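Local structure of protein p13 MTCP-1 (Homo sapiens, 1A1X) at residues 91-95 and 96-100; 71-74 and 75-79. The protein binds the PH domain of the kinases AKT1 and AKT2, enhances their phosphorylation and activation, and is a proto-oncogene product linked to T-cell malignancies. One frame throughout, in Å; residues are numbered along the deposited sequence.

Interaction 1 of 2, residues 91-95 and 96-100; sequences HLMVR and GVQEL
Gln98 OE1 accepts a hydrogen bond from His91 NE2 at 2.6 Å, a side-chain link across a beta hairpin with a two-residue type I' turn, whose strands are neighbours in the TCL1-family barrel. OE1 lies in the plane of the imidazole, and ring and amide are nearly coplanar, 28° apart. With CG anti to the backbone N (chi1 179°), His91 swings its ring over the opposite strand, where Leu100 CD2 sits 4.0 Å from the ring centroid in a CH-pi contact. With an alanine here, Gln98 OE1 would probably lose this donor and the Leu100 methyl the ring face it packs on.

The backbone ladder pairs Leu92 with Glu99 and Val94 with Val97; Glu99 N reaches Leu92 O at 2.7 Å. Gly96 suits the turn because a CB there would jam against Arg95 O. Glu99 OE2 lies against the methyls Leu92 CD1 and Val94 CG2, while OE1 takes a hydrogen bond from Gln46 NE2. Arg95 N and Met93 O bond to Glu37 and Arg42 of the second subunit. The Met93 chain, bent at chi2 and chi3, folds back across the hairpin and puts SD 3.6 Å from Gln98 N.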
# COMPACT_ATOMS: atom_id res chain seq x y z
N HIS A 91 -4.09 1.98 4.94
CA HIS A 91 -4.74 1.20 5.98
C HIS A 91 -5.81 0.40 5.26
O HIS A 91 -6.87 0.92 4.93
CB HIS A 91 -5.38 2.13 7.01
CG HIS A 91 -6.09 1.42 8.12
ND1 HIS A 91 -7.04 2.04 8.90
CD2 HIS A 91 -5.98 0.16 8.60
CE1 HIS A 91 -7.48 1.19 9.82
NE2 HIS A 91 -6.85 0.05 9.66
N LEU A 92 -5.52 -0.86 5.01
CA LEU A 92 -6.44 -1.71 4.29
C LEU A 92 -6.45 -3.15 4.75
O LEU A 92 -5.69 -3.55 5.64
CB LEU A 92 -6.17 -1.63 2.78
CG LEU A 92 -4.76 -1.28 2.28
CD1 LEU A 92 -3.88 -2.49 2.34
CD2 LEU A 92 -4.81 -0.75 0.88
N MET A 93 -7.39 -3.90 4.19
CA MET A 93 -7.57 -5.31 4.46
C MET A 93 -6.85 -6.03 3.32
O MET A 93 -7.17 -5.80 2.14
CB MET A 93 -9.06 -5.64 4.42
CG MET A 93 -9.45 -6.88 5.19
SD MET A 93 -9.21 -6.66 6.97
CE MET A 93 -9.83 -5.02 7.20
N VAL A 94 -5.84 -6.83 3.66
CA VAL A 94 -5.09 -7.57 2.65
C VAL A 94 -5.17 -9.05 2.98
O VAL A 94 -4.68 -9.49 4.02
CB VAL A 94 -3.62 -7.15 2.60
CG1 VAL A 94 -2.89 -7.96 1.56
CG2 VAL A 94 -3.52 -5.69 2.26
N ARG A 95 -5.78 -9.82 2.09
CA ARG A 95 -5.94 -11.25 2.28
C ARG A 95 -6.64 -11.56 3.61
O ARG A 95 -6.35 -12.56 4.26
CB ARG A 95 -4.59 -11.97 2.17
CG ARG A 95 -4.13 -12.24 0.72
CD ARG A 95 -3.93 -10.96 -0.09
NE ARG A 95 -3.59 -11.23 -1.49
CZ ARG A 95 -2.56 -10.68 -2.14
NH1 ARG A 95 -1.76 -9.82 -1.52
NH2 ARG A 95 -2.33 -10.99 -3.41
N GLY A 96 -7.55 -10.67 4.00
CA GLY A 96 -8.31 -10.85 5.23
C GLY A 96 -7.69 -10.31 6.50
O GLY A 96 -8.31 -10.38 7.57
N VAL A 97 -6.49 -9.74 6.39
CA VAL A 97 -5.78 -9.18 7.54
C VAL A 97 -5.67 -7.67 7.44
O VAL A 97 -5.32 -7.14 6.38
CB VAL A 97 -4.36 -9.78 7.65
CG1 VAL A 97 -3.59 -9.16 8.79
CG2 VAL A 97 -4.44 -11.28 7.83
N GLN A 98 -5.96 -6.98 8.54
CA GLN A 98 -5.88 -5.53 8.59
C GLN A 98 -4.39 -5.13 8.55
O GLN A 98 -3.57 -5.68 9.29
CB GLN A 98 -6.53 -4.99 9.86
CG GLN A 98 -6.74 -3.50 9.86
CD GLN A 98 -7.50 -3.02 11.09
OE1 GLN A 98 -7.49 -1.83 11.41
NE2 GLN A 98 -8.16 -3.94 11.77
N GLU A 99 -4.07 -4.17 7.69
CA GLU A 99 -2.69 -3.75 7.53
C GLU A 99 -2.45 -2.24 7.51
O GLU A 99 -3.17 -1.50 6.85
CB GLU A 99 -2.11 -4.37 6.24
CG GLU A 99 -0.74 -3.85 5.88
CD GLU A 99 -0.22 -4.41 4.58
OE1 GLU A 99 0.15 -5.60 4.55
OE2 GLU A 99 -0.17 -3.67 3.59
N LEU A 100 -1.43 -1.81 8.25
CA LEU A 100 -1.05 -0.40 8.29
C LEU A 100 0.30 -0.32 7.62
O LEU A 100 1.13 -1.21 7.81
CB LEU A 100 -0.89 0.10 9.73
CG LEU A 100 -2.12 0.42 10.58
CD1 LEU A 100 -1.68 0.66 12.01
CD2 LEU A 100 -2.84 1.63 10.02

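Interaction 2 of 2, residues 71-74 and 75-79; sequences QLYP and EERYM
Pro74 O, a carbonyl of the turn, is taken by a side chain of the returning strand: Arg77 NE donates to it at 3.1 Å, nearly in line with the carbonyl bond, although the oxygen stands 21° out of the guanidinium plane. Arg77 CG occupies the crowded position between backbone N and carbonyl carbon (chi1 50°), and from there the chain runs extended to NE, which brings the guanidinium back to the Pro74 carbonyl. The Tyr73 ring lies alongside, pointing the same way; Arg77 NE lies at the edge of the ring, near its plane and 4.0 Å from Tyr73 CD2, and the ring and guanidinium planes are 40° apart.

The motif is a beta hairpin. Gln71 and Met79 exchange two backbone hydrogen bonds, Tyr73 N holds Arg77 O at 2.7 Å, and the return bond from Arg77 N to Tyr73 O is weak at 3.5 Å. Pro74, which has no N-H to offer, leads into the turn, and its CD rests over one face of the Tyr73 ring, toward its rim. Met79, with its long unbranched chain, reaches the same ring in a Met-aromatic contact: Met79 SD lies 5.1 Å from the Tyr73 ring centroid, oblique to it, and the methyl CE packs on Tyr73 CE1.

Leu72 and Tyr78 meet on the other face of the hairpin. The leucine's CD1 sits over the phenol ring, 4.1 Å from its centroid, in a CH-pi contact. Tyr78 is buried, packs on Leu102, and bonds through its hydroxyl to Pro11 O. The hairpin thus has a face turned to the protein interior at Tyr78 and a more exposed one, where the positive charge of Arg77 would probably polarise the Pro74 carbonyl and favour the NE-O bond that ties the side chain to the turn.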
# COMPACT_ATOMS: atom_id res chain seq x y z
N GLN A 71 1.35 6.50 18.97
CA GLN A 71 0.11 7.10 19.45
C GLN A 71 -0.52 7.84 18.27
O GLN A 71 0.15 8.64 17.62
CB GLN A 71 0.44 8.09 20.57
CG GLN A 71 -0.74 8.76 21.22
CD GLN A 71 -0.31 9.70 22.34
OE1 GLN A 71 -0.10 10.90 22.12
NE2 GLN A 71 -0.16 9.16 23.55
N LEU A 72 -1.79 7.55 17.98
CA LEU A 72 -2.47 8.20 16.87
C LEU A 72 -2.41 9.73 17.02
O LEU A 72 -2.74 10.29 18.07
CB LEU A 72 -3.91 7.69 16.76
CG LEU A 72 -4.70 7.97 15.48
CD1 LEU A 72 -3.91 7.56 14.24
CD2 LEU A 72 -6.03 7.21 15.54
N TYR A 73 -1.96 10.37 15.95
CA TYR A 73 -1.78 11.82 15.89
C TYR A 73 -2.63 12.38 14.74
O TYR A 73 -2.90 11.67 13.77
CB TYR A 73 -0.29 12.06 15.65
CG TYR A 73 0.19 13.44 15.98
CD1 TYR A 73 0.29 13.87 17.30
CD2 TYR A 73 0.52 14.34 14.96
CE1 TYR A 73 0.70 15.17 17.60
CE2 TYR A 73 0.93 15.62 15.25
CZ TYR A 73 1.02 16.04 16.57
OH TYR A 73 1.41 17.33 16.83
N PRO A 74 -3.06 13.66 14.83
CA PRO A 74 -3.88 14.29 13.77
C PRO A 74 -3.23 14.23 12.39
O PRO A 74 -2.01 14.24 12.28
CB PRO A 74 -3.98 15.75 14.24
CG PRO A 74 -3.93 15.64 15.72
CD PRO A 74 -2.84 14.61 15.94
N GLU A 75 -4.07 14.17 11.36
CA GLU A 75 -3.62 14.12 9.97
C GLU A 75 -3.11 12.73 9.57
O GLU A 75 -2.14 12.59 8.82
CB GLU A 75 -2.52 15.16 9.71
CG GLU A 75 -2.87 16.58 10.13
CD GLU A 75 -4.08 17.11 9.41
OE1 GLU A 75 -4.07 17.14 8.17
OE2 GLU A 75 -5.06 17.50 10.09
N GLU A 76 -3.78 11.70 10.08
CA GLU A 76 -3.44 10.31 9.79
C GLU A 76 -1.96 9.97 9.85
O GLU A 76 -1.31 9.69 8.85
CB GLU A 76 -4.04 9.86 8.46
CG GLU A 76 -5.56 9.71 8.53
CD GLU A 76 -6.01 8.95 9.79
OE1 GLU A 76 -6.09 7.70 9.74
OE2 GLU A 76 -6.28 9.61 10.83
N ARG A 77 -1.45 10.00 11.07
CA ARG A 77 -0.07 9.67 11.32
C ARG A 77 0.08 9.33 12.80
O ARG A 77 -0.84 9.55 13.58
CB ARG A 77 0.87 10.80 10.89
CG ARG A 77 0.50 12.15 11.38
CD ARG A 77 1.01 13.21 10.43
NE ARG A 77 0.82 14.53 11.01
CZ ARG A 77 1.49 15.62 10.65
NH1 ARG A 77 2.41 15.55 9.68
NH2 ARG A 77 1.30 16.75 11.31
N TYR A 78 1.20 8.71 13.14
CA TYR A 78 1.47 8.33 14.52
C TYR A 78 2.70 9.02 15.05
O TYR A 78 3.66 9.26 14.32
CB TYR A 78 1.72 6.82 14.61
CG TYR A 78 0.49 5.96 14.52
CD1 TYR A 78 -0.22 5.61 15.66
CD2 TYR A 78 0.05 5.48 13.29
CE1 TYR A 78 -1.34 4.79 15.59
CE2 TYR A 78 -1.06 4.66 13.21
CZ TYR A 78 -1.76 4.32 14.36
OH TYR A 78 -2.88 3.53 14.26
N MET A 79 2.66 9.38 16.33
CA MET A 79 3.81 9.98 16.97
C MET A 79 4.35 8.90 17.90
O MET A 79 3.59 8.30 18.65
CB MET A 79 3.43 11.23 17.79
CG MET A 79 4.66 11.85 18.46
SD MET A 79 4.35 13.33 19.41
CE MET A 79 4.59 14.57 18.17

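Overall arrangement
The two hairpins come in series along the chain, interaction 2 closing before interaction 1 opens, and their centres lie about 19 Å apart. Strand 85-94 connects them: it follows strand 77-80 in the chain, neighbours it in the sheet, and then turns into strand 97-104. The order 69-73, 77-80, 85-94, 97-104 is thus a run of adjacent antiparallel strands in the closed eight-stranded barrel. The regions touch where Leu100 CD1 packs 3.8 Å from Tyr78 OH. Their surroundings differ: residues 91-100 meet the second subunit, whereas no other chain of the assembly touches 71-79. One barrel wall therefore carries both a subunit contact and a separate surface turn.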